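Local atomic coordinates of putative branched-chain amino acid transport system substrate-binding protein (Rhodopseudomonas palustris, PDB entry 3TX6), a protein that probably binds aromatic acids related to p-coumaric acid, such as lignin breakdown products, and hands them to an ABC transporter for uptake. Residues M115-I119 against P120-K124; D149-F152 against N153-K156; S77-P80 against P81-V85. All coordinates share one frame; numbering follows the deposited sequence. Where two conformers were deposited one is given.

From the N terminus the chain first makes contact 3, then contact 1, then contact 2; they stand in series, none nests in or crosses another, and each closes no more than a local turn. Contact 3 begins helix 79-92, after strand 72-75 of the first sheet. Contact 1 follows strand 112-114 of that sheet and starts helix 119-130, on the way to strand 137-143 of the second. Contact 2 lies on helix 146-161 beyond that strand. Contacts 1 and 2 pack together, Ile119 CG1 coming 3.4 Å from Trp151 NE1. Contacts 1 and 3, with centres about 17 Å apart, do not touch directly but meet the two ends of the same ligand.

Contact 1: residues M115-I119 against P120-K124; sequences MPQPI and PIMGK. With ENO (3-(4-hydroxy-phenyl)pyruvic acid), chain D.
Selenomethionine Met122, in the first turn of helix 119-130, folds back over Gln117 of the incoming loop. Its CB lies 3.7 Å from Ile119 O. The first torsion sets CG beside the backbone N (chi1 -57°), turning the chain toward the loop, where CG meets Gln117 CB at 3.6 Å. A second bend lays SE against Gln117 CB and CG, and the terminal CE settles over the face of the Gln117 amide, 3.6 Å from its CD.

The polar atoms of the amide are engaged elsewhere: OE1 accepts from Gln282 NE2 and NE2 donates to Ser347 O. Gln282 NE2 also bonds the bound hydroxyphenylpyruvate, which makes Gln117 a second-shell residue of the site, while Pro116 reaches it directly with CB 3.4 Å from ENO O3.

Backbone bonds close the turn. Pro118, the N-cap, offers O to Ile121 N and Met122 N, both weakly, whereas Gly123 N reaches Ile119 O at 2.8 Å and nearly straight. Pro118 CG also packs on Ile121 CD1, 3.6 Å away. The chemistry implies a division of labour: SE packs on the aliphatic CB and CG, and the CE methyl covers one face of the amide, while hydrogen bonds to its O and N fix its rotation.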
HETATM    1  N   MSE A 115       6.583   1.607  -0.846  0.50 13.60           N
HETATM    2  CA  MSE A 115       5.725   2.579  -1.508  0.50 14.92           C
HETATM    3  C   MSE A 115       4.469   2.920  -0.709  0.50 13.09           C
HETATM    4  O   MSE A 115       4.082   4.083  -0.652  0.50 13.80           O
HETATM    5  CB  MSE A 115       5.409   2.111  -2.923  0.50 15.59           C
HETATM    6  CG  MSE A 115       6.694   1.827  -3.707  0.50 21.50           C
HETATM    7 SE   MSE A 115       8.017   3.321  -3.698  0.50 24.76          SE
HETATM    8  CE  MSE A 115       6.901   4.472  -4.785  0.50 16.55           C
ATOM      9  N   PRO A 116       3.774   1.930  -0.121  1.00 14.50           N
ATOM     10  CA  PRO A 116       2.552   2.295   0.637  1.00 14.58           C
ATOM     11  C   PRO A 116       2.828   3.224   1.805  1.00 14.11           C
ATOM     12  O   PRO A 116       3.900   3.181   2.412  1.00 15.79           O
ATOM     13  CB  PRO A 116       2.004   0.953   1.112  1.00 14.63           C
ATOM     14  CG  PRO A 116       2.548  -0.021   0.119  1.00 14.62           C
ATOM     15  CD  PRO A 116       3.964   0.484  -0.121  1.00 13.58           C
ATOM     16  N   GLN A 117       1.851   4.076   2.110  1.00 14.36           N
ATOM     17  CA  GLN A 117       1.938   4.920   3.242  1.00 14.77           C
ATOM     18  C   GLN A 117       2.124   4.092   4.531  1.00 14.79           C
ATOM     19  O   GLN A 117       1.468   3.079   4.719  1.00 15.44           O
ATOM     20  CB  GLN A 117       0.680   5.769   3.380  1.00 16.96           C
ATOM     21  CG  GLN A 117       0.480   6.768   2.233  1.00 15.75           C
ATOM     22  CD  GLN A 117      -0.097   6.172   0.958  1.00 14.66           C
ATOM     23  OE1 GLN A 117      -0.441   4.993   0.922  1.00 16.95           O
ATOM     24  NE2 GLN A 117      -0.245   7.011  -0.090  1.00 17.42           N
ATOM     25  N   PRO A 118       3.036   4.542   5.421  1.00 16.14           N
ATOM     26  CA  PRO A 118       3.204   3.867   6.696  1.00 16.46           C
ATOM     27  C   PRO A 118       1.978   3.975   7.545  1.00 15.13           C
ATOM     28  O   PRO A 118       1.235   4.971   7.474  1.00 16.81           O
ATOM     29  CB  PRO A 118       4.413   4.567   7.315  1.00 18.08           C
ATOM     30  CG  PRO A 118       4.421   5.923   6.737  1.00 16.44           C
ATOM     31  CD  PRO A 118       3.864   5.755   5.329  1.00 15.59           C
ATOM     32  N   ILE A 119       1.701   2.927   8.293  1.00 16.36           N
ATOM     33  CA  ILE A 119       0.512   2.903   9.119  1.00 14.37           C
ATOM     34  C   ILE A 119       0.329   4.159   9.986  1.00 15.41           C
ATOM     35  O   ILE A 119      -0.777   4.655  10.021  1.00 18.68           O
ATOM     36  CB  ILE A 119       0.420   1.606   9.934  1.00 15.10           C
ATOM     37  CG1 ILE A 119      -0.241   0.474   9.133  1.00 19.63           C
ATOM     38  CG2 ILE A 119      -0.370   1.774  11.246  1.00 17.28           C
ATOM     39  CD1 ILE A 119       0.454   0.122   7.853  1.00 20.76           C
ATOM     40  N   PRO A 120       1.400   4.708  10.619  1.00 17.98           N
ATOM     41  CA  PRO A 120       1.130   5.879  11.489  1.00 18.37           C
ATOM     42  C   PRO A 120       0.631   7.099  10.756  1.00 17.88           C
ATOM     43  O   PRO A 120      -0.123   7.867  11.347  1.00 19.38           O
ATOM     44  CB  PRO A 120       2.459   6.101  12.220  1.00 20.70           C
ATOM     45  CG  PRO A 120       3.006   4.698  12.305  1.00 21.67           C
ATOM     46  CD  PRO A 120       2.680   4.080  10.960  1.00 17.62           C
ATOM     47  N   ILE A 121       1.006   7.289   9.494  1.00 17.65           N
ATOM     48  CA  ILE A 121       0.498   8.415   8.736  1.00 18.54           C
ATOM     49  C   ILE A 121      -0.999   8.225   8.482  1.00 17.55           C
ATOM     50  O   ILE A 121      -1.800   9.160   8.615  1.00 19.57           O
ATOM     51  CB  ILE A 121       1.310   8.662   7.432  1.00 18.15           C
ATOM     52  CG1 ILE A 121       2.738   9.199   7.733  1.00 21.79           C
ATOM     53  CG2 ILE A 121       0.529   9.512   6.432  1.00 20.52           C
ATOM     54  CD1 ILE A 121       3.629   9.440   6.492  1.00 22.10           C
HETATM   55  N   MSE A 122      -1.401   6.998   8.187  1.00 17.69           N
HETATM   56  CA  MSE A 122      -2.798   6.703   7.909  1.00 15.98           C
HETATM   57  C   MSE A 122      -3.635   6.698   9.170  1.00 16.77           C
HETATM   58  O   MSE A 122      -4.756   7.229   9.188  1.00 18.43           O
HETATM   59  CB  MSE A 122      -2.887   5.413   7.050  1.00 15.41           C
HETATM   60  CG  MSE A 122      -2.076   5.526   5.729  1.00 16.46           C
HETATM   61 SE   MSE A 122      -2.344   7.182   4.800  1.00 20.03          SE
HETATM   62  CE  MSE A 122      -2.980   6.543   3.062  1.00 22.83           C
ATOM     63  N   GLY A 123      -3.104   6.128  10.244  1.00 18.65           N
ATOM     64  CA  GLY A 123      -3.782   6.209  11.504  1.00 21.25           C
ATOM     65  C   GLY A 123      -4.055   7.657  11.925  1.00 19.18           C
ATOM     66  O   GLY A 123      -5.200   8.016  12.295  1.00 22.67           O
ATOM     67  N   LYS A 124      -3.048   8.530  11.821  1.00 18.95           N
ATOM     68  CA  LYS A 124      -3.221   9.919  12.279  1.00 20.49           C
ATOM     69  C   LYS A 124      -4.369  10.604  11.573  1.00 21.62           C
ATOM     70  O   LYS A 124      -5.146  11.308  12.231  1.00 26.27           O
ATOM     71  CB  LYS A 124      -1.933  10.717  12.077  1.00 23.19           C
ATOM     72  CG  LYS A 124      -1.957  12.130  12.680  1.00 27.41           C
ATOM     73  CD  LYS A 124      -0.570  12.812  12.595  1.00 34.79           C
ATOM     74  CE  LYS A 124      -0.568  14.244  13.151  1.00 42.39           C
ATOM     75  NZ  LYS A 124       0.781  14.920  13.138  1.00 57.99           N
TER
HETATM   76  O4  ENO D 386      -0.518  -4.875   3.351  1.00 19.20           O
HETATM   77  C9  ENO D 386      -1.579  -2.968   0.729  1.00 16.67           C
HETATM   78  C8  ENO D 386      -1.255  -1.730   0.213  1.00 17.51           C
HETATM   79  C7  ENO D 386      -1.620  -0.550   0.880  1.00 17.59           C
HETATM   80  C6  ENO D 386      -2.227  -0.657   2.117  1.00 16.77           C
HETATM   81  C5  ENO D 386      -2.577  -1.897   2.641  1.00 18.95           C
HETATM   82  C4  ENO D 386      -2.242  -3.078   1.956  1.00 16.72           C
HETATM   83  O3  ENO D 386      -1.246   0.668   0.327  1.00 25.70           O
HETATM   84  C3  ENO D 386      -2.671  -4.422   2.475  1.00 20.31           C
HETATM   85  C2  ENO D 386      -1.707  -5.226   3.260  1.00 19.53           C
HETATM   86  C1  ENO D 386      -2.180  -6.492   3.801  1.00 19.53           C
HETATM   87  O2  ENO D 386      -1.358  -7.202   4.417  1.00 18.36           O
HETATM   88  O1  ENO D 386      -3.386  -6.853   3.655  1.00 20.01           O

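Contact 2: residues D149-F152 against N153-K156; sequences DLWF and NDLK
Asp149 O accepts from Asn153 N at 2.8 Å in the first of four successive i to i+4 bonds that carry the chain from 149-152 into 153-156. This is regular alpha helix, part of helix 146-161 in a beta-alpha-beta unit with strands 137-143 and 165-172. The remaining bonds, Asp154 N to Leu150 O, Leu155 N to Trp151 O and Lys156 N to Phe152 O, are 3.0 to 3.1 Å long.

Among the side chains, Phe152 and Lys156 meet one turn apart. With CG anti to the backbone N, chi1 -176° carries the ring of Phe152 out toward Lys156, whose CD it meets obliquely through CE2 (3.7 Å) and CZ. Leu155 CD2 makes a longer contact, 4.5 Å from Phe152 CD1. Strand residues Glu169 and Arg171 touch this ring as well, while Trp151 turns to Ile119 and Met122 of helix 119-130. Asp154 also packs toward that helix, and its OD2 bonds Tyr127 OH.

The polar ends of Asp149, Asn153 and Lys156 are linked in a series that includes one water. Asp149 OD1 makes its salt bridge with Arg171. Lys156 bends at its third and fourth torsions and sends NZ weakly to Asn153 OD1. That same OD1 accepts a hydrogen bond from a water at 2.8 Å, and the water's other, weak bond goes to Asp149 OD1.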
ATOM      1  N   ASP A 149      -1.698  -6.334  13.435  1.00 18.51           N
ATOM      2  CA  ASP A 149      -0.925  -5.900  14.581  1.00 20.56           C
ATOM      3  C   ASP A 149      -0.402  -4.488  14.395  1.00 20.82           C
ATOM      4  O   ASP A 149      -0.487  -3.659  15.322  1.00 21.72           O
ATOM      5  CB  ASP A 149       0.298  -6.826  14.787  1.00 22.89           C
ATOM      6  CG  ASP A 149      -0.075  -8.239  15.293  1.00 25.85           C
ATOM      7  OD1 ASP A 149      -1.238  -8.464  15.706  1.00 25.33           O
ATOM      8  OD2 ASP A 149       0.804  -9.143  15.259  1.00 26.64           O
ATOM      9  N   LEU A 150       0.165  -4.189  13.231  1.00 20.75           N
ATOM     10  CA  LEU A 150       0.687  -2.827  13.035  1.00 20.84           C
ATOM     11  C   LEU A 150      -0.451  -1.813  13.280  1.00 18.91           C
ATOM     12  O   LEU A 150      -0.264  -0.781  13.914  1.00 18.41           O
ATOM     13  CB  LEU A 150       1.202  -2.599  11.638  1.00 20.40           C
ATOM     14  CG  LEU A 150       2.533  -3.210  11.261  1.00 26.77           C
ATOM     15  CD1 LEU A 150       2.683  -3.267   9.736  1.00 28.95           C
ATOM     16  CD2 LEU A 150       3.646  -2.397  11.912  1.00 28.05           C
ATOM     17  N   TRP A 151      -1.636  -2.122  12.793  1.00 18.21           N
ATOM     18  CA  TRP A 151      -2.786  -1.190  12.916  1.00 18.17           C
ATOM     19  C   TRP A 151      -3.288  -1.094  14.318  1.00 19.27           C
ATOM     20  O   TRP A 151      -3.525   0.016  14.835  1.00 17.83           O
ATOM     21  CB  TRP A 151      -3.885  -1.609  11.960  1.00 16.58           C
ATOM     22  CG  TRP A 151      -3.743  -0.900  10.633  1.00 16.75           C
ATOM     23  CD1 TRP A 151      -3.383  -1.423   9.396  1.00 16.19           C
ATOM     24  CD2 TRP A 151      -4.011   0.495  10.421  1.00 16.89           C
ATOM     25  NE1 TRP A 151      -3.392  -0.447   8.454  1.00 16.31           N
ATOM     26  CE2 TRP A 151      -3.733   0.767   9.036  1.00 14.24           C
ATOM     27  CE3 TRP A 151      -4.406   1.547  11.254  1.00 16.31           C
ATOM     28  CZ2 TRP A 151      -3.932   2.025   8.484  1.00 17.05           C
ATOM     29  CZ3 TRP A 151      -4.591   2.790  10.677  1.00 18.37           C
ATOM     30  CH2 TRP A 151      -4.347   3.027   9.333  1.00 18.17           C
ATOM     31  N   PHE A 152      -3.441  -2.243  14.964  1.00 18.44           N
ATOM     32  CA  PHE A 152      -3.834  -2.212  16.376  1.00 19.47           C
ATOM     33  C   PHE A 152      -2.820  -1.477  17.232  1.00 20.37           C
ATOM     34  O   PHE A 152      -3.212  -0.676  18.063  1.00 19.50           O
ATOM     35  CB  PHE A 152      -4.117  -3.586  16.966  1.00 18.94           C
ATOM     36  CG  PHE A 152      -4.599  -3.521  18.379  1.00 19.98           C
ATOM     37  CD1 PHE A 152      -5.837  -2.951  18.679  1.00 22.52           C
ATOM     38  CD2 PHE A 152      -3.821  -4.006  19.403  1.00 26.90           C
ATOM     39  CE1 PHE A 152      -6.273  -2.860  19.982  1.00 24.27           C
ATOM     40  CE2 PHE A 152      -4.261  -3.935  20.708  1.00 31.12           C
ATOM     41  CZ  PHE A 152      -5.488  -3.367  20.994  1.00 27.77           C
ATOM     42  N   ASN A 153      -1.541  -1.762  17.058  1.00 19.95           N
ATOM     43  CA  ASN A 153      -0.543  -1.117  17.873  1.00 19.68           C
ATOM     44  C   ASN A 153      -0.561   0.399  17.700  1.00 18.58           C
ATOM     45  O   ASN A 153      -0.351   1.151  18.672  1.00 20.35           O
ATOM     46  CB  ASN A 153       0.839  -1.648  17.552  1.00 19.89           C
ATOM     47  CG  ASN A 153       1.033  -3.078  17.966  1.00 23.95           C
ATOM     48  OD1 ASN A 153       0.243  -3.642  18.727  1.00 26.23           O
ATOM     49  ND2 ASN A 153       2.126  -3.664  17.486  1.00 25.76           N
ATOM     50  N   ASP A 154      -0.816   0.837  16.478  1.00 18.37           N
ATOM     51  CA  ASP A 154      -0.895   2.258  16.190  1.00 19.52           C
ATOM     52  C   ASP A 154      -2.136   2.880  16.869  1.00 17.43           C
ATOM     53  O   ASP A 154      -2.059   4.000  17.418  1.00 19.31           O
ATOM     54  CB  ASP A 154      -0.922   2.506  14.667  1.00 18.23           C
ATOM     55  CG  ASP A 154      -0.949   3.987  14.317  1.00 16.02           C
ATOM     56  OD1 ASP A 154       0.092   4.630  14.542  1.00 21.58           O
ATOM     57  OD2 ASP A 154      -2.021   4.511  13.864  1.00 25.59           O
ATOM     58  N   LEU A 155      -3.270   2.178  16.840  1.00 18.75           N
ATOM     59  CA  LEU A 155      -4.470   2.678  17.518  1.00 19.02           C
ATOM     60  C   LEU A 155      -4.196   2.847  19.017  1.00 22.18           C
ATOM     61  O   LEU A 155      -4.603   3.834  19.632  1.00 20.99           O
ATOM     62  CB  LEU A 155      -5.647   1.726  17.303  1.00 19.29           C
ATOM     63  CG  LEU A 155      -6.999   2.048  17.922  1.00 18.95           C
ATOM     64  CD1 LEU A 155      -7.602   3.340  17.414  1.00 24.45           C
ATOM     65  CD2 LEU A 155      -7.985   0.877  17.733  1.00 22.70           C
ATOM     66  N   LYS A 156      -3.454   1.910  19.588  1.00 20.88           N
ATOM     67  CA  LYS A 156      -3.204   1.896  21.012  1.00 22.88           C
ATOM     68  C   LYS A 156      -2.206   3.008  21.338  1.00 25.65           C
ATOM     69  O   LYS A 156      -2.400   3.743  22.302  1.00 31.10           O
ATOM     70  CB  LYS A 156      -2.613   0.548  21.392  1.00 29.15           C
ATOM     71  CG  LYS A 156      -2.903   0.013  22.781  1.00 41.62           C
ATOM     72  CD  LYS A 156      -2.541  -1.476  22.802  1.00 44.01           C
ATOM     73  CE  LYS A 156      -1.028  -1.705  22.758  1.00 55.79           C
ATOM     74  NZ  LYS A 156      -0.546  -2.864  21.946  1.00 70.73           N
TER
HETATM   75  O   HOH W   1      -0.920  -6.152  18.204  1.00 26.25           O

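Contact 3: residues S77-P80 against P81-V85; sequences SVTP and PTVAV. With ENO (3-(4-hydroxy-phenyl)pyruvic acid), chain D.
Val78 sets its CG2 methyl against the CD and CG end of the Pro81 ring, 3.6 Å from Pro81 CD, the two side chains crossing at a slant where helix 79-92 begins. The other methyl, CG1, faces the ligand and lies 3.5 Å from ENO O1. One residue thus serves two surfaces, the proline of the first turn and the carboxylate in the pocket.

Val78 is the N-cap, and its carbonyl oxygen is gripped twice by Thr82. The hydroxyl donates from OG1 at 2.7 Å, coming from above the carbonyl plane (46° out of it), while Thr82 N adds a weak bond. Thr82 OG1 stands beside its own backbone N, anti to the carbonyl carbon (chi1 -61°), which folds it back toward Val78; it is also hydrogen-bonded to Ser76 N. Were a valine to replace Thr82, Val78 O would probably lose the shorter of the two bonds that Thr82 gives it, and Ser76 N would be left without this partner.

Pro80 and Pro81 lie side by side and pack tightly, with Pro80 CB 3.3 Å from Pro81 CD. Neither has an N-H, as the first turn of a helix tolerates, so of its first three residues Thr79 alone can donate from the backbone. The first backbone bond of full strength runs from Val83 N to Thr79 O, 3.0 Å.

Thr79 N spends its hydrogen on the ligand, reaching ENO O2 at 2.8 Å and nearly straight (170°). Thr79 OG1, hydrogen-bonded to Pro101 O, also lies 2.9 Å from the keto oxygen ENO O4. Arg174 NH1 is a further donor to the ligand, and the helix dipole would probably favour the negative charge of the ligand's carboxylate. A carboxylate held at a helix N terminus, in the cleft between two lobes, is characteristic of the amino-acid-type periplasmic binding fold.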
ATOM      1  N   SER A  77       1.873  -7.884  -2.684  1.00 12.52           N
ATOM      2  CA  SER A  77       0.636  -7.107  -2.606  1.00 14.09           C
ATOM      3  C   SER A  77       0.092  -6.944  -1.174  1.00 12.98           C
ATOM      4  O   SER A  77      -0.721  -6.069  -0.894  1.00 14.26           O
ATOM      5  CB  SER A  77      -0.450  -7.764  -3.476  1.00 14.57           C
ATOM      6  OG  SER A  77      -0.034  -7.820  -4.845  1.00 14.08           O
ATOM      7  N   VAL A  78       0.461  -7.879  -0.314  1.00 13.42           N
ATOM      8  CA  VAL A  78      -0.016  -7.933   1.066  1.00 14.81           C
ATOM      9  C   VAL A  78       1.201  -8.208   1.953  1.00 13.37           C
ATOM     10  O   VAL A  78       2.271  -8.581   1.449  1.00 13.25           O
ATOM     11  CB  VAL A  78      -1.187  -8.917   1.277  1.00 15.32           C
ATOM     12  CG1 VAL A  78      -2.468  -8.372   0.644  1.00 16.24           C
ATOM     13  CG2 VAL A  78      -0.823 -10.319   0.758  1.00 15.95           C
ATOM     14  N   THR A  79       1.043  -7.944   3.253  1.00 14.60           N
ATOM     15  CA  THR A  79       2.203  -7.918   4.149  1.00 14.63           C
ATOM     16  C   THR A  79       2.968  -9.233   4.283  1.00 14.33           C
ATOM     17  O   THR A  79       4.194  -9.201   4.177  1.00 14.75           O
ATOM     18  CB  THR A  79       1.846  -7.309   5.526  1.00 15.61           C
ATOM     19  OG1 THR A  79       1.378  -5.969   5.306  1.00 17.38           O
ATOM     20  CG2 THR A  79       3.042  -7.315   6.466  1.00 17.13           C
ATOM     21  N   PRO A  80       2.292 -10.377   4.475  1.00 14.99           N
ATOM     22  CA  PRO A  80       3.086 -11.598   4.725  1.00 15.82           C
ATOM     23  C   PRO A  80       4.076 -11.958   3.584  1.00 15.69           C
ATOM     24  O   PRO A  80       5.250 -12.195   3.854  1.00 16.39           O
ATOM     25  CB  PRO A  80       2.005 -12.677   4.985  1.00 20.78           C
ATOM     26  CG  PRO A  80       0.889 -11.866   5.594  1.00 19.70           C
ATOM     27  CD  PRO A  80       0.876 -10.617   4.737  1.00 17.22           C
ATOM     28  N   PRO A  81       3.632 -11.958   2.330  1.00 14.57           N
ATOM     29  CA  PRO A  81       4.629 -12.252   1.277  1.00 14.40           C
ATOM     30  C   PRO A  81       5.681 -11.116   1.107  1.00 13.57           C
ATOM     31  O   PRO A  81       6.781 -11.346   0.590  1.00 14.72           O
ATOM     32  CB  PRO A  81       3.770 -12.415   0.032  1.00 15.12           C
ATOM     33  CG  PRO A  81       2.518 -11.674   0.316  1.00 15.53           C
ATOM     34  CD  PRO A  81       2.282 -11.861   1.797  1.00 15.97           C
ATOM     35  N   THR A  82       5.324  -9.874   1.467  1.00 12.71           N
ATOM     36  CA  THR A  82       6.228  -8.726   1.334  1.00 12.82           C
ATOM     37  C   THR A  82       7.382  -8.858   2.334  1.00 13.57           C
ATOM     38  O   THR A  82       8.562  -8.570   1.999  1.00 13.72           O
ATOM     39  CB  THR A  82       5.475  -7.401   1.529  1.00 12.82           C
ATOM     40  OG1 THR A  82       4.481  -7.297   0.522  1.00 12.87           O
ATOM     41  CG2 THR A  82       6.388  -6.164   1.415  1.00 14.07           C
ATOM     42  N   VAL A  83       7.076  -9.336   3.543  1.00 14.70           N
ATOM     43  CA  VAL A  83       8.123  -9.667   4.504  1.00 14.31           C
ATOM     44  C   VAL A  83       9.096 -10.699   3.913  1.00 15.54           C
ATOM     45  O   VAL A  83      10.325 -10.532   3.996  1.00 16.47           O
ATOM     46  CB  VAL A  83       7.537 -10.105   5.853  1.00 14.46           C
ATOM     47  CG1 VAL A  83       8.618 -10.723   6.750  1.00 16.80           C
ATOM     48  CG2 VAL A  83       6.843  -8.906   6.562  1.00 16.79           C
ATOM     49  N   ALA A  84       8.548 -11.714   3.268  1.00 14.50           N
ATOM     50  CA  ALA A  84       9.343 -12.736   2.611  1.00 15.13           C
ATOM     51  C   ALA A  84      10.265 -12.173   1.528  1.00 14.19           C
ATOM     52  O   ALA A  84      11.450 -12.564   1.448  1.00 15.50           O
ATOM     53  CB  ALA A  84       8.459 -13.844   2.039  1.00 17.05           C
ATOM     54  N   VAL A  85       9.742 -11.291   0.683  1.00 12.67           N
ATOM     55  CA  VAL A  85      10.549 -10.684  -0.344  1.00 12.28           C
ATOM     56  C   VAL A  85      11.686  -9.895   0.277  1.00 12.94           C
ATOM     57  O   VAL A  85      12.811  -9.957  -0.187  1.00 13.87           O
ATOM     58  CB  VAL A  85       9.697  -9.808  -1.277  1.00 12.40           C
ATOM     59  CG1 VAL A  85      10.584  -9.075  -2.290  1.00 14.28           C
ATOM     60  CG2 VAL A  85       8.627 -10.650  -2.015  1.00 13.62           C
TER
HETATM   61  O4  ENO D 386      -0.518  -4.875   3.351  1.00 19.20           O
HETATM   62  C9  ENO D 386      -1.579  -2.968   0.729  1.00 16.67           C
HETATM   63  C8  ENO D 386      -1.255  -1.730   0.213  1.00 17.51           C
HETATM   64  C7  ENO D 386      -1.620  -0.550   0.880  1.00 17.59           C
HETATM   65  C6  ENO D 386      -2.227  -0.657   2.117  1.00 16.77           C
HETATM   66  C5  ENO D 386      -2.577  -1.897   2.641  1.00 18.95           C
HETATM   67  C4  ENO D 386      -2.242  -3.078   1.956  1.00 16.72           C
HETATM   68  O3  ENO D 386      -1.246   0.668   0.327  1.00 25.70           O
HETATM   69  C3  ENO D 386      -2.671  -4.422   2.475  1.00 20.31           C
HETATM   70  C2  ENO D 386      -1.707  -5.226   3.260  1.00 19.53           C
HETATM   71  C1  ENO D 386      -2.180  -6.492   3.801  1.00 19.53           C
HETATM   72  O2  ENO D 386      -1.358  -7.202   4.417  1.00 18.36           O
HETATM   73  O1  ENO D 386      -3.386  -6.853   3.655  1.00 20.01           O